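Side-chain contacts in carbon monoxide dehydrogenase (Thermococcus sp. AM4, PDB 6T7J), which catalyses the oxidation of carbon monoxide to carbon dioxide, probably at a nickel-iron-sulfur cluster that is nickel-free and broken in this crystal form: residues 375-378 / 379-382; 103-106 / 107-111; 174-177 / 178-181. All coordinates share one frame; numbering follows the deposited sequence.

Contact 1 of 3, residues 375-378 / 379-382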
loop_
_atom_site.group_PDB
_atom_site.type_symbol
_atom_site.label_atom_id
_atom_site.label_comp_id
_atom_site.label_asym_id
_atom_site.label_seq_id
_atom_site.Cartn_x
_atom_site.Cartn_y
_atom_site.Cartn_z
ATOM N N GLU A 375 -4.152 -26.130 0.418
ATOM C CA GLU A 375 -4.806 -24.937 0.939
ATOM C C GLU A 375 -5.633 -25.264 2.174
ATOM O O GLU A 375 -6.436 -26.203 2.172
ATOM C CB GLU A 375 -5.689 -24.303 -0.136
ATOM C CG GLU A 375 -6.073 -22.863 0.152
ATOM C CD GLU A 375 -6.109 -22.005 -1.099
ATOM O OE1 GLU A 375 -5.096 -21.963 -1.829
ATOM O OE2 GLU A 375 -7.152 -21.366 -1.351
ATOM N N PHE A 376 -5.437 -24.476 3.227
ATOM C CA PHE A 376 -6.127 -24.670 4.491
ATOM C C PHE A 376 -7.390 -23.822 4.538
ATOM O O PHE A 376 -7.400 -22.673 4.087
ATOM C CB PHE A 376 -5.205 -24.306 5.656
ATOM C CG PHE A 376 -5.720 -24.729 7.003
ATOM C CD1 PHE A 376 -5.534 -26.025 7.455
ATOM C CD2 PHE A 376 -6.379 -23.826 7.821
ATOM C CE1 PHE A 376 -5.999 -26.414 8.697
ATOM C CE2 PHE A 376 -6.848 -24.209 9.064
ATOM C CZ PHE A 376 -6.654 -25.505 9.502
ATOM N N ASN A 377 -8.459 -24.402 5.078
ATOM C CA ASN A 377 -9.704 -23.687 5.312
ATOM C C ASN A 377 -10.292 -24.157 6.634
ATOM O O ASN A 377 -10.062 -25.291 7.063
ATOM C CB ASN A 377 -10.706 -23.890 4.168
ATOM C CG ASN A 377 -11.276 -25.291 4.132
ATOM O OD1 ASN A 377 -10.575 -26.266 4.395
ATOM N ND2 ASN A 377 -12.560 -25.400 3.802
ATOM N N ALA A 378 -11.053 -23.271 7.278
ATOM C CA ALA A 378 -11.491 -23.531 8.646
ATOM C C ALA A 378 -12.475 -24.694 8.719
ATOM O O ALA A 378 -12.423 -25.495 9.660
ATOM C CB ALA A 378 -12.110 -22.266 9.244
ATOM N N GLU A 379 -13.371 -24.811 7.735
ATOM C CA GLU A 379 -14.473 -25.763 7.855
ATOM C C GLU A 379 -13.999 -27.210 7.808
ATOM O O GLU A 379 -14.593 -28.072 8.467
ATOM C CB GLU A 379 -15.511 -25.509 6.763
ATOM C CG GLU A 379 -16.933 -25.838 7.194
ATOM C CD GLU A 379 -17.933 -25.705 6.063
ATOM O OE1 GLU A 379 -18.357 -24.566 5.775
ATOM O OE2 GLU A 379 -18.295 -26.742 5.465
ATOM N N LYS A 380 -12.950 -27.503 7.044
ATOM C CA LYS A 380 -12.381 -28.846 6.959
ATOM C C LYS A 380 -11.001 -28.901 7.608
ATOM O O LYS A 380 -10.116 -29.632 7.162
ATOM C CB LYS A 380 -12.307 -29.314 5.507
ATOM C CG LYS A 380 -13.659 -29.435 4.818
ATOM C CD LYS A 380 -14.463 -30.604 5.368
ATOM C CE LYS A 380 -15.883 -30.614 4.817
ATOM N NZ LYS A 380 -16.705 -31.702 5.422
ATOM N N ALA A 381 -10.823 -28.138 8.692
ATOM C CA ALA A 381 -9.497 -27.923 9.267
ATOM C C ALA A 381 -8.839 -29.235 9.680
ATOM O O ALA A 381 -7.675 -29.491 9.343
ATOM C CB ALA A 381 -9.601 -26.978 10.463
ATOM N N ASP A 382 -9.564 -30.076 10.420
ATOM C CA ASP A 382 -8.967 -31.302 10.938
ATOM C C ASP A 382 -8.586 -32.258 9.812
ATOM O O ASP A 382 -7.554 -32.933 9.891
ATOM C CB ASP A 382 -9.922 -31.975 11.922
ATOM C CG ASP A 382 -9.767 -31.449 13.338
ATOM O OD1 ASP A 382 -9.727 -30.212 13.517
ATOM O OD2 ASP A 382 -9.684 -32.271 14.274
#

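Contact 2 of 3, residues 103-106 / 107-111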
loop_
_atom_site.group_PDB
_atom_site.type_symbol
_atom_site.label_atom_id
_atom_site.label_comp_id
_atom_site.label_asym_id
_atom_site.label_seq_id
_atom_site.Cartn_x
_atom_site.Cartn_y
_atom_site.Cartn_z
ATOM N N HIS A 103 -3.558 -10.609 8.910
ATOM C CA HIS A 103 -3.529 -11.602 9.984
ATOM C C HIS A 103 -4.782 -11.497 10.858
ATOM O O HIS A 103 -5.517 -12.483 11.064
ATOM C CB HIS A 103 -2.249 -11.387 10.799
ATOM C CG HIS A 103 -1.986 -12.426 11.845
ATOM N ND1 HIS A 103 -2.916 -13.367 12.226
ATOM C CD2 HIS A 103 -0.886 -12.657 12.602
ATOM C CE1 HIS A 103 -2.401 -14.137 13.168
ATOM N NE2 HIS A 103 -1.170 -13.727 13.413
ATOM N N ALA A 104 -5.041 -10.291 11.371
ATOM C CA ALA A 104 -6.220 -10.068 12.200
ATOM C C ALA A 104 -7.502 -10.391 11.445
ATOM O O ALA A 104 -8.460 -10.900 12.032
ATOM C CB ALA A 104 -6.245 -8.625 12.695
ATOM N N ARG A 105 -7.541 -10.102 10.143
ATOM C CA ARG A 105 -8.750 -10.331 9.357
ATOM C C ARG A 105 -9.052 -11.815 9.227
ATOM O O ARG A 105 -10.214 -12.228 9.315
ATOM C CB ARG A 105 -8.604 -9.692 7.975
ATOM C CG ARG A 105 -9.919 -9.445 7.252
ATOM C CD ARG A 105 -9.695 -9.219 5.764
ATOM N NE ARG A 105 -8.501 -8.422 5.498
ATOM C CZ ARG A 105 -8.500 -7.102 5.340
ATOM N NH1 ARG A 105 -7.365 -6.460 5.102
ATOM N NH2 ARG A 105 -9.634 -6.419 5.421
ATOM N N ASP A 106 -8.020 -12.633 9.012
ATOM C CA ASP A 106 -8.233 -14.077 8.966
ATOM C C ASP A 106 -8.735 -14.601 10.310
ATOM O O ASP A 106 -9.673 -15.419 10.364
ATOM C CB ASP A 106 -6.944 -14.784 8.552
ATOM C CG ASP A 106 -6.592 -14.540 7.096
ATOM O OD1 ASP A 106 -7.507 -14.199 6.315
ATOM O OD2 ASP A 106 -5.406 -14.684 6.733
ATOM N N VAL A 107 -8.136 -14.133 11.411
ATOM C CA VAL A 107 -8.631 -14.616 12.700
ATOM C C VAL A 107 -10.052 -14.115 12.961
ATOM O O VAL A 107 -10.862 -14.821 13.574
ATOM C CB VAL A 107 -7.677 -14.236 13.847
ATOM C CG1 VAL A 107 -8.124 -14.912 15.136
ATOM C CG2 VAL A 107 -6.257 -14.648 13.507
ATOM N N VAL A 108 -10.387 -12.911 12.487
ATOM C CA VAL A 108 -11.746 -12.393 12.633
ATOM C C VAL A 108 -12.728 -13.256 11.856
ATOM O O VAL A 108 -13.837 -13.537 12.326
ATOM C CB VAL A 108 -11.813 -10.923 12.176
ATOM C CG1 VAL A 108 -13.250 -10.525 11.854
ATOM C CG2 VAL A 108 -11.239 -10.005 13.231
ATOM N N GLU A 109 -12.344 -13.674 10.648
ATOM C CA GLU A 109 -13.199 -14.554 9.856
ATOM C C GLU A 109 -13.485 -15.853 10.601
ATOM O O GLU A 109 -14.641 -16.287 10.699
ATOM C CB GLU A 109 -12.547 -14.837 8.502
ATOM C CG GLU A 109 -12.569 -13.653 7.543
ATOM C CD GLU A 109 -11.577 -13.801 6.398
ATOM O OE1 GLU A 109 -11.175 -14.948 6.095
ATOM O OE2 GLU A 109 -11.198 -12.769 5.802
ATOM N N VAL A 110 -12.441 -16.482 11.150
ATOM C CA VAL A 110 -12.656 -17.737 11.875
ATOM C C VAL A 110 -13.519 -17.507 13.118
ATOM O O VAL A 110 -14.418 -18.303 13.428
ATOM C CB VAL A 110 -11.311 -18.395 12.232
ATOM C CG1 VAL A 110 -11.538 -19.632 13.093
ATOM C CG2 VAL A 110 -10.556 -18.762 10.964
ATOM N N PHE A 111 -13.268 -16.412 13.841
ATOM C CA PHE A 111 -14.024 -16.124 15.057
ATOM C C PHE A 111 -15.496 -15.873 14.750
ATOM O O PHE A 111 -16.381 -16.313 15.495
ATOM C CB PHE A 111 -13.398 -14.922 15.767
ATOM C CG PHE A 111 -14.221 -14.374 16.894
ATOM C CD1 PHE A 111 -14.419 -15.108 18.051
ATOM C CD2 PHE A 111 -14.781 -13.110 16.806
ATOM C CE1 PHE A 111 -15.168 -14.597 19.090
ATOM C CE2 PHE A 111 -15.530 -12.594 17.844
ATOM C CZ PHE A 111 -15.726 -13.339 18.986
#

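Contact 3 of 3, residues 174-177 / 178-181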
loop_
_atom_site.group_PDB
_atom_site.type_symbol
_atom_site.label_atom_id
_atom_site.label_comp_id
_atom_site.label_asym_id
_atom_site.label_seq_id
_atom_site.Cartn_x
_atom_site.Cartn_y
_atom_site.Cartn_z
ATOM N N LEU A 174 -9.468 0.523 24.440
ATOM C CA LEU A 174 -8.472 -0.110 25.295
ATOM C C LEU A 174 -7.311 0.813 25.644
ATOM O O LEU A 174 -6.513 0.471 26.521
ATOM C CB LEU A 174 -7.932 -1.376 24.624
ATOM C CG LEU A 174 -8.890 -2.567 24.550
ATOM C CD1 LEU A 174 -8.597 -3.415 23.324
ATOM C CD2 LEU A 174 -8.796 -3.405 25.810
ATOM N N ALA A 175 -7.197 1.966 24.986
ATOM C CA ALA A 175 -6.101 2.894 25.236
ATOM C C ALA A 175 -6.500 3.920 26.295
ATOM O O ALA A 175 -7.655 4.357 26.331
ATOM C CB ALA A 175 -5.702 3.615 23.952
ATOM N N PRO A 176 -5.565 4.314 27.161
ATOM C CA PRO A 176 -5.895 5.278 28.219
ATOM C C PRO A 176 -6.314 6.626 27.648
ATOM O O PRO A 176 -5.924 7.005 26.542
ATOM C CB PRO A 176 -4.594 5.391 29.022
ATOM C CG PRO A 176 -3.523 4.886 28.104
ATOM C CD PRO A 176 -4.172 3.842 27.254
ATOM N N LYS A 177 -7.113 7.356 28.434
ATOM C CA LYS A 177 -7.640 8.641 27.985
ATOM C C LYS A 177 -6.531 9.646 27.704
ATOM O O LYS A 177 -6.716 10.563 26.895
ATOM C CB LYS A 177 -8.606 9.209 29.023
ATOM C CG LYS A 177 -9.587 8.197 29.591
ATOM C CD LYS A 177 -10.514 8.851 30.607
ATOM C CE LYS A 177 -10.647 8.007 31.866
ATOM N NZ LYS A 177 -11.260 8.776 32.986
ATOM N N LYS A 178 -5.380 9.502 28.363
ATOM C CA LYS A 178 -4.274 10.424 28.119
ATOM C C LYS A 178 -3.702 10.231 26.720
ATOM O O LYS A 178 -3.456 11.205 25.998
ATOM C CB LYS A 178 -3.196 10.237 29.187
ATOM C CG LYS A 178 -3.692 10.456 30.610
ATOM C CD LYS A 178 -2.534 10.646 31.576
ATOM C CE LYS A 178 -3.001 10.600 33.025
ATOM N NZ LYS A 178 -4.006 11.655 33.322
ATOM N N ARG A 179 -3.486 8.976 26.316
ATOM C CA ARG A 179 -3.078 8.702 24.943
ATOM C C ARG A 179 -4.139 9.176 23.955
ATOM O O ARG A 179 -3.816 9.688 22.878
ATOM C CB ARG A 179 -2.810 7.206 24.765
ATOM C CG ARG A 179 -1.496 6.728 25.361
ATOM C CD ARG A 179 -0.316 7.233 24.555
ATOM N NE ARG A 179 0.256 8.449 25.127
ATOM C CZ ARG A 179 1.064 9.272 24.467
ATOM N NH1 ARG A 179 1.394 9.011 23.210
ATOM N NH2 ARG A 179 1.540 10.356 25.062
ATOM N N ILE A 180 -5.412 9.000 24.322
ATOM C CA ILE A 180 -6.537 9.467 23.506
ATOM C C ILE A 180 -6.427 10.955 23.246
ATOM O O ILE A 180 -6.552 11.428 22.103
ATOM C CB ILE A 180 -7.862 9.130 24.221
ATOM C CG1 ILE A 180 -8.018 7.623 24.405
ATOM C CG2 ILE A 180 -9.047 9.743 23.491
ATOM C CD1 ILE A 180 -8.642 6.930 23.236
ATOM N N LYS A 181 -6.209 11.735 24.306
ATOM C CA LYS A 181 -6.130 13.180 24.189
ATOM C C LYS A 181 -4.881 13.608 23.426
ATOM O O LYS A 181 -4.922 14.561 22.639
ATOM C CB LYS A 181 -6.160 13.805 25.583
ATOM C CG LYS A 181 -6.204 15.317 25.592
ATOM C CD LYS A 181 -7.444 15.836 24.883
ATOM C CE LYS A 181 -7.096 16.954 23.909
ATOM N NZ LYS A 181 -6.558 18.158 24.606
#

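Contact 1 of 3, residues 375-378 / 379-382
The ring of F376 meets A381 at its far end: CZ lies 3.4 Å from A381 CB, with the methyl approaching the ring obliquely. Beside it, F376 CE1 sits 3.6 Å from A381 O, so the ring tip rests on the backbone of the first helical residue as well as on its methyl. With CG anti to the backbone N (chi1 -168°), the ring swings forward along the chain to get there. The second side-chain pair is N377 and K380, lying side by side and pointing the same way; N377 OD1 comes 3.7 Å from K380 CB, at the aliphatic root of the lysine. The chain turns through A378 to A381 in a type I beta turn, whose closing hydrogen bond runs from A381 N to A378 O (3.2 Å). That bond is far from straight (139° at the hydrogen), and the donor stands above the carbonyl plane. K380 stands at the N-cap position, right before helix 381-395, which the turn joins to strand 372-373, an outermost strand of its parallel sheet within this chain. Further out, the F376 ring also packs on Y122, L273 and I384. Were the ring cut back to an alanine, A381 CB would probably lose its aromatic cover, leaving a gap beside L273 and I384. With one bent hydrogen bond closing it, the turn probably relies largely on the F376-A381 packing, while the exposed N377 and K380 meet by van der Waals touch.

Contact 2 of 3, residues 103-106 / 107-111
H103 and V107, one turn apart on helix 81-115, make a van der Waals contact: V107 CG2 reaches the imidazole at its edge, near the ring plane, 3.8 Å from H103 ND1. The two side chains run alongside each other, the H103 ring carried there by CG anti to the backbone N (chi1 -173°). Around them pack N270, P271 and I272. V108 touches M233 and L237 of helix 212-242, its CG2 lying 3.2 Å from A104 O.

Four i to i+4 backbone hydrogen bonds make the segment a regular alpha-helix: V107 N to H103 O, V108 N to A104 O, E109 N to R105 O and V110 N to D106 O, all between 2.8 and 3.1 Å.

Charged groups form the second set of side-chain contacts. The carboxylates of D106 and E109 lie side by side, their planes 69° apart, with D106 OD1 3.8 Å from E109 OE1. D106 OD2 has its own partners, a salt bridge to K365 and a hydrogen bond with Y341 OH. R105 touches E109 through its aliphatic part, CG to E109 OE2 at 3.8 Å, while its guanidinium forms salt bridges with D102 and D194 and a cation-pi contact with F161.

The two neighbouring acids would probably repel each other, and the positive charge of K365 would probably compensate that of D106 and ease the repulsion. R105 packs on R195 of the second subunit, with which E109 has a long, weak ion pair, whereas the H103 side chain lies about 8 Å from the broken Fe4S4 cluster.

Contact 3 of 3, residues 174-177 / 178-181
The puckered pyrrolidine ring of P176 meets the aliphatic part of R179 at one corner: P176 CG lies 3.9 Å from R179 CG and 4.1 Å from R179 CB. Proline and arginine run side by side in the same direction, and W228 of helix 212-242 also packs against the proline. The flat group here, the guanidinium of R179, is carried away from the ring by bends at chi2 (-71°) and chi3 (96°). Its partners lie elsewhere in the chain: NH2 makes a salt bridge with D542 and NH1 a hydrogen bond to the backbone O of I600. A buried arginine thus has an apolar root against the proline and a charged end engaged by residues from distant parts of the sequence.

P176 occupies the N-cap position of helix 177-186, where the chain passes from an extended backbone into helix. Its carbonyl accepts I180 N at 3.0 Å, a fairly straight bond (160°) in the carbonyl plane, and K177 O accepts K181 N at 2.9 Å to continue the first turn.

I180 folds back over this start. Its CG1 stands anti to its own carbonyl carbon, which places it 3.1 Å from P176 O, while CB lies 3.2 Å from K177 O. CD1 extends towards the preceding loop, ending 4.5 Å from A175 CB in a loose apolar contact. A175 and P176 both touch W228, which sets the loop against helix 212-242. The lysines K177, K178 and K181 are exposed, their chains running outward from the helix, with K178 also touching D542.

Contact 2 is the buried one, within the long helix 81-115; contact 1 lies at the surface and contact 3 is partly buried. Contacts 1 and 3 both mark the entry of a loop into a helix, 381-395 and 177-186, and rest on ring packing there, the first with a beta turn, the second with a proline at the N-cap position and a buried arginine. Contact 2 combines helix-internal backbone bonds with salt bridges inside the fold, and it alone reaches the second subunit. Contacts 1 and 2 touch, A378 CB meeting V110 CG2 at 4.2 Å, and both pack on helix 271-281. Contacts 2 and 3 do not touch, yet each rests on helix 212-242.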